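Local coordinates for enoyl-[acyl-carrier-protein] reductase [FMN] (Thermotoga maritima, PDB 5GVJ), which probably reduces enoyl-acyl-carrier-protein substrates with NADH as an FMN-dependent flavoprotein of the nitronate monooxygenase family, at residues A[58-61]-A[62-66]; A[84-88]-A[89-93]. The protein carries 1 engineered substitution. One frame throughout, in Å; residues are numbered along the deposited sequence.

Contact 1. Residues A[58-61]-A[62-66]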
ATOM      1  N   SER A  58      14.316  28.545  16.596  1.00 20.22           N
ATOM      2  CA  SER A  58      14.950  29.824  16.294  1.00 23.00           C
ATOM      3  C   SER A  58      15.769  29.756  15.012  1.00 18.54           C
ATOM      4  O   SER A  58      15.692  30.660  14.169  1.00 15.81           O
ATOM      5  CB  SER A  58      15.830  30.265  17.463  1.00 22.52           C
ATOM      6  OG  SER A  58      16.346  31.557  17.205  1.00 34.05           O
ATOM      7  N   GLU A  59      16.549  28.694  14.832  1.00 20.14           N
ATOM      8  CA  GLU A  59      17.381  28.676  13.633  1.00 21.75           C
ATOM      9  C   GLU A  59      16.565  28.425  12.378  1.00 19.47           C
ATOM     10  O   GLU A  59      16.930  28.919  11.309  1.00 19.84           O
ATOM     11  CB  GLU A  59      18.520  27.668  13.757  1.00 28.50           C
ATOM     12  CG  GLU A  59      18.190  26.308  14.274  1.00 29.83           C
ATOM     13  CD  GLU A  59      19.455  25.567  14.684  1.00 35.34           C
ATOM     14  OE1 GLU A  59      20.145  26.039  15.618  1.00 42.97           O
ATOM     15  OE2 GLU A  59      19.779  24.541  14.050  1.00 41.19           O
ATOM     16  N   LEU A  60      15.445  27.689  12.473  1.00 18.86           N
ATOM     17  CA  LEU A  60      14.575  27.581  11.304  1.00 17.94           C
ATOM     18  C   LEU A  60      14.029  28.946  10.904  1.00 18.17           C
ATOM     19  O   LEU A  60      14.024  29.298   9.717  1.00 16.00           O
ATOM     20  CB  LEU A  60      13.426  26.592  11.563  1.00 14.89           C
ATOM     21  CG  LEU A  60      12.451  26.395  10.393  1.00 16.07           C
ATOM     22  CD1 LEU A  60      11.908  24.975  10.368  1.00 17.85           C
ATOM     23  CD2 LEU A  60      11.285  27.378  10.450  1.00 16.05           C
ATOM     24  N   ARG A  61      13.557  29.730  11.885  1.00 15.81           N
ATOM     25  CA  ARG A  61      12.977  31.036  11.579  1.00 16.79           C
ATOM     26  C   ARG A  61      14.012  32.054  11.101  1.00 20.23           C
ATOM     27  O   ARG A  61      13.637  33.049  10.466  1.00 17.81           O
ATOM     28  CB  ARG A  61      12.239  31.574  12.806  1.00 20.05           C
ATOM     29  CG  ARG A  61      10.857  30.942  12.994  1.00 18.18           C
ATOM     30  CD  ARG A  61      10.184  31.424  14.267  1.00 20.67           C
ATOM     31  NE  ARG A  61       8.781  31.043  14.290  1.00 19.87           N
ATOM     32  CZ  ARG A  61       8.105  30.760  15.399  1.00 21.64           C
ATOM     33  NH1 ARG A  61       8.714  30.796  16.576  1.00 17.10           N
ATOM     34  NH2 ARG A  61       6.825  30.414  15.323  1.00 20.30           N
ATOM     35  N   GLN A  62      15.295  31.847  11.398  1.00 18.85           N
ATOM     36  CA  GLN A  62      16.320  32.679  10.777  1.00 22.89           C
ATOM     37  C   GLN A  62      16.417  32.439   9.276  1.00 25.84           C
ATOM     38  O   GLN A  62      16.858  33.331   8.543  1.00 18.13           O
ATOM     39  CB  GLN A  62      17.677  32.427  11.441  1.00 24.55           C
ATOM     40  CG  GLN A  62      17.695  32.857  12.904  1.00 27.54           C
ATOM     41  CD  GLN A  62      18.977  32.489  13.610  1.00 36.57           C
ATOM     42  OE1 GLN A  62      19.936  32.042  12.987  1.00 37.56           O
ATOM     43  NE2 GLN A  62      18.998  32.673  14.930  1.00 44.47           N
ATOM     44  N   LYS A  63      15.996  31.270   8.796  1.00 18.24           N
ATOM     45  CA  LYS A  63      16.049  30.965   7.372  1.00 20.82           C
ATOM     46  C   LYS A  63      14.741  31.242   6.633  1.00 23.08           C
ATOM     47  O   LYS A  63      14.772  31.760   5.514  1.00 23.69           O
ATOM     48  CB  LYS A  63      16.443  29.502   7.164  1.00 22.72           C
ATOM     49  CG  LYS A  63      17.898  29.184   7.488  1.00 22.65           C
ATOM     50  CD  LYS A  63      18.129  27.683   7.418  1.00 23.62           C
ATOM     51  CE  LYS A  63      19.586  27.320   7.177  1.00 27.12           C
ATOM     52  NZ  LYS A  63      20.402  27.597   8.389  1.00 29.15           N
ATOM     53  N   THR A  64      13.584  30.910   7.205  1.00 18.64           N
ATOM     54  CA  THR A  64      12.326  31.074   6.487  1.00 18.09           C
ATOM     55  C   THR A  64      11.248  31.658   7.393  1.00 17.44           C
ATOM     56  O   THR A  64      11.192  31.371   8.591  1.00 16.69           O
ATOM     57  CB  THR A  64      11.827  29.739   5.917  1.00 17.11           C
ATOM     58  OG1 THR A  64      10.613  29.955   5.185  1.00 17.43           O
ATOM     59  CG2 THR A  64      11.547  28.758   7.049  1.00 12.87           C
ATOM     60  N   ASP A  65      10.364  32.450   6.787  1.00 16.57           N
ATOM     61  CA  ASP A  65       9.177  32.980   7.443  1.00 17.92           C
ATOM     62  C   ASP A  65       7.941  32.107   7.231  1.00 16.95           C
ATOM     63  O   ASP A  65       6.875  32.422   7.772  1.00 16.28           O
ATOM     64  CB  ASP A  65       8.875  34.392   6.930  1.00 17.72           C
ATOM     65  CG  ASP A  65      10.025  35.364   7.164  1.00 28.01           C
ATOM     66  OD1 ASP A  65      10.721  35.238   8.195  1.00 27.34           O
ATOM     67  OD2 ASP A  65      10.230  36.260   6.314  1.00 30.99           O
ATOM     68  N   LYS A  66       8.054  31.027   6.464  1.00 14.41           N
ATOM     69  CA  LYS A  66       6.898  30.240   6.051  1.00 14.63           C
ATOM     70  C   LYS A  66       6.517  29.207   7.106  1.00 14.99           C
ATOM     71  O   LYS A  66       7.302  28.895   7.999  1.00 14.23           O
ATOM     72  CB  LYS A  66       7.194  29.561   4.711  1.00 15.74           C
ATOM     73  CG  LYS A  66       7.403  30.587   3.606  1.00 20.47           C
ATOM     74  CD  LYS A  66       7.608  29.962   2.242  1.00 17.01           C
ATOM     75  CE  LYS A  66       8.023  31.046   1.238  1.00 19.91           C
ATOM     76  NZ  LYS A  66       8.157  30.468  -0.138  1.00 21.72           N
TER
HETATM   77  O   HOH W   1      19.303  28.812  10.363  1.00 30.79           O
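Leu60 and Thr64 meet where helix 50-63 runs out, Leu60 in its last turn and Thr64 just beyond it, their side chains running side by side in the same direction, with Leu60 CD2 3.7 Å from Thr64 CG2. Both are buried, which suits a branched apolar chain beside a methyl. Leu60 O serves two amides: Thr64 N at 3.0 Å, nearly in line with the C=O bond, and Lys63 N at 2.9 Å, which comes from well above the carbonyl plane. Two residues earlier, Gln62 N bonds to Ser58 O at 3.0 Å. With CG beside its own backbone N (chi1 -65°), the extended Gln62 chain lays CG against that same Ser58 O, 3.2 Å away. Lys63 bends at its last torsion (71°), and NZ shares a water with Glu59 O. This helix end lies within the beta-alpha-beta unit of strands 41-44 and 68-73. Beyond it Thr64 makes an ST turn, OG1 accepting from Lys66 N at 3.1 Å in a nearly straight bond (167°); a bond to Glu36 also holds this hydroxyl. Leu60 rests on Ala31 and Ala32 of helix 28-36 and on Phe68, while the long, outstretched Arg61 reaches the carbonyl of Glu89.

Contact 2. Residues A[84-88]-A[89-93]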
ATOM      1  N   LYS A  84       4.590  22.458  25.547  1.00 23.66           N
ATOM      2  CA  LYS A  84       4.608  23.814  26.095  1.00 25.51           C
ATOM      3  C   LYS A  84       5.551  24.716  25.300  1.00 23.91           C
ATOM      4  O   LYS A  84       5.219  25.875  25.029  1.00 22.13           O
ATOM      5  CB  LYS A  84       4.964  23.731  27.589  1.00 26.95           C
ATOM      6  CG  LYS A  84       5.935  24.744  28.208  1.00 35.01           C
ATOM      7  CD  LYS A  84       5.352  26.137  28.410  1.00 44.05           C
ATOM      8  CE  LYS A  84       6.455  27.111  28.815  1.00 42.96           C
ATOM      9  NZ  LYS A  84       7.574  27.011  27.804  1.00 42.79           N
ATOM     10  N   VAL A  85       6.709  24.191  24.873  1.00 20.73           N
ATOM     11  CA  VAL A  85       7.586  24.969  23.998  1.00 23.32           C
ATOM     12  C   VAL A  85       6.851  25.370  22.724  1.00 18.57           C
ATOM     13  O   VAL A  85       6.958  26.511  22.259  1.00 19.24           O
ATOM     14  CB  VAL A  85       8.874  24.188  23.665  1.00 20.38           C
ATOM     15  CG1 VAL A  85       9.692  24.946  22.605  1.00 20.45           C
ATOM     16  CG2 VAL A  85       9.712  23.949  24.913  1.00 25.38           C
ATOM     17  N   CYS A  86       6.111  24.434  22.125  1.00 18.55           N
ATOM     18  CA  CYS A  86       5.438  24.732  20.865  1.00 16.43           C
ATOM     19  C   CYS A  86       4.393  25.818  21.043  1.00 15.16           C
ATOM     20  O   CYS A  86       4.173  26.632  20.142  1.00 17.63           O
ATOM     21  CB  CYS A  86       4.797  23.460  20.298  1.00 18.61           C
ATOM     22  SG  CYS A  86       6.040  22.337  19.622  1.00 19.83           S
ATOM     23  N   ILE A  87       3.724  25.832  22.193  1.00 16.33           N
ATOM     24  CA  ILE A  87       2.746  26.879  22.475  1.00 17.52           C
ATOM     25  C   ILE A  87       3.440  28.234  22.630  1.00 20.49           C
ATOM     26  O   ILE A  87       3.038  29.235  22.018  1.00 21.29           O
ATOM     27  CB  ILE A  87       1.936  26.497  23.725  1.00 20.63           C
ATOM     28  CG1 ILE A  87       0.995  25.327  23.389  1.00 18.10           C
ATOM     29  CG2 ILE A  87       1.203  27.708  24.284  1.00 19.38           C
ATOM     30  CD1 ILE A  87       0.344  24.656  24.593  1.00 22.74           C
ATOM     31  N   GLU A  88       4.524  28.275  23.415  1.00 21.33           N
ATOM     32  CA  GLU A  88       5.168  29.550  23.733  1.00 24.90           C
ATOM     33  C   GLU A  88       5.845  30.160  22.509  1.00 23.01           C
ATOM     34  O   GLU A  88       5.847  31.386  22.341  1.00 19.72           O
ATOM     35  CB  GLU A  88       6.169  29.372  24.879  1.00 29.24           C
ATOM     36  CG  GLU A  88       5.523  28.912  26.180  1.00 35.56           C
ATOM     37  CD  GLU A  88       4.380  29.806  26.678  1.00 41.30           C
ATOM     38  OE1 GLU A  88       3.371  29.283  27.225  1.00 39.92           O
ATOM     39  OE2 GLU A  88       4.486  31.034  26.515  1.00 45.73           O
ATOM     40  N   GLU A  89       6.437  29.335  21.650  1.00 20.36           N
ATOM     41  CA  GLU A  89       7.082  29.841  20.445  1.00 20.19           C
ATOM     42  C   GLU A  89       6.130  29.934  19.248  1.00 20.21           C
ATOM     43  O   GLU A  89       6.595  30.126  18.117  1.00 20.29           O
ATOM     44  CB  GLU A  89       8.299  28.974  20.107  1.00 21.97           C
ATOM     45  CG  GLU A  89       9.243  28.765  21.294  1.00 21.01           C
ATOM     46  CD  GLU A  89       9.753  30.081  21.908  1.00 28.88           C
ATOM     47  OE1 GLU A  89      10.023  31.037  21.158  1.00 27.03           O
ATOM     48  OE2 GLU A  89       9.875  30.154  23.148  1.00 26.34           O
ATOM     49  N   LYS A  90       4.816  29.823  19.475  1.00 19.83           N
ATOM     50  CA  LYS A  90       3.801  29.969  18.421  1.00 21.32           C
ATOM     51  C   LYS A  90       4.097  29.073  17.210  1.00 21.53           C
ATOM     52  O   LYS A  90       3.993  29.492  16.054  1.00 16.34           O
ATOM     53  CB  LYS A  90       3.659  31.429  17.986  1.00 22.37           C
ATOM     54  CG  LYS A  90       3.524  32.442  19.125  1.00 25.29           C
ATOM     55  CD  LYS A  90       2.381  32.103  20.042  1.00 27.64           C
ATOM     56  CE  LYS A  90       1.051  32.681  19.550  1.00 36.78           C
ATOM     57  NZ  LYS A  90      -0.093  32.167  20.372  1.00 23.11           N
ATOM     58  N   VAL A  91       4.460  27.824  17.478  1.00 18.00           N
ATOM     59  CA  VAL A  91       4.664  26.853  16.391  1.00 16.00           C
ATOM     60  C   VAL A  91       3.358  26.663  15.620  1.00 19.10           C
ATOM     61  O   VAL A  91       2.312  26.359  16.230  1.00 16.34           O
ATOM     62  CB  VAL A  91       5.173  25.525  16.961  1.00 18.46           C
ATOM     63  CG1 VAL A  91       5.091  24.436  15.926  1.00 17.04           C
ATOM     64  CG2 VAL A  91       6.623  25.695  17.441  1.00 16.78           C
ATOM     65  N   PRO A  92       3.338  26.853  14.300  1.00 14.92           N
ATOM     66  CA  PRO A  92       2.047  26.849  13.592  1.00 21.11           C
ATOM     67  C   PRO A  92       1.399  25.478  13.513  1.00 16.14           C
ATOM     68  O   PRO A  92       0.167  25.400  13.473  1.00 18.03           O
ATOM     69  CB  PRO A  92       2.400  27.371  12.189  1.00 19.96           C
ATOM     70  CG  PRO A  92       3.773  27.890  12.277  1.00 17.44           C
ATOM     71  CD  PRO A  92       4.457  27.202  13.411  1.00 17.10           C
ATOM     72  N   VAL A  93       2.185  24.402  13.480  1.00 18.67           N
ATOM     73  CA  VAL A  93       1.691  23.051  13.215  1.00 16.16           C
ATOM     74  C   VAL A  93       2.434  22.081  14.122  1.00 17.73           C
ATOM     75  O   VAL A  93       3.664  22.133  14.210  1.00 14.44           O
ATOM     76  CB  VAL A  93       1.889  22.634  11.744  1.00 15.12           C
ATOM     77  CG1 VAL A  93       1.287  21.236  11.506  1.00 14.55           C
ATOM     78  CG2 VAL A  93       1.288  23.667  10.798  1.00 16.89           C
TER
HETATM   79  O   HOH W   2       0.694  29.391  20.707  1.00 27.88           O
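Val85 and Glu89 are four residues apart, and Val85 O takes the amide of Glu89 N at 2.9 Å. Their side chains slant past each other, Val85 CG1 lying 4.1 Å from Glu89 CG, so the aliphatic part of the glutamate meets the valine while the chain bends at chi2 (-56°) and carries the carboxylate beside Glu88. Cut back to alanine, Glu89 would lose CG and its carboxylate, which would probably open a gap beside Val85 CG1 and leave Val85 O less covered. Cys86 O accepts from Val91 N at 2.9 Å, in the carbonyl plane, and Cys86 CB packs on Val91 CB at 3.9 Å. The small cysteine and the branched valine suit the buried side, where both touch Val70 of strand 68-73. Ile87 O takes Lys90 N at 3.2 Å, from above the carbonyl plane; with the Cys86 bond this makes the Schellman motif that ends helix 79-88. Lys90 is its C-prime residue, with a positive phi of 52° that turns the chain out of the helix. Ile87 O also receives a bond from a water held by Lys90 NZ; the lysine chain, folded at chi2 and chi3, brings its CD within 3.5 Å of that carbonyl oxygen.

Contact 1 ends helix 50-63 and contact 2 ends helix 79-88, in that order along the chain, with strand 68-73 between them and strand 93-97 beginning at the end of contact 2. These strands are neighbours in the eight-stranded parallel sheet of a TIM-barrel-type fold; each contact is the turn that leads from a helix into one of them, in successive beta-alpha units. The centres of contacts 1 and 2 lie about 14 Å apart, on the same side of the chain's centre. Arg61 joins them directly: its NH1 probably hydrogen-bonds to Glu89 O, 2.7 Å away, and NH2 reaches Lys90 O more weakly. A long cationic side chain from one helix thus meets carbonyls at the end of the next, tying the adjacent units together.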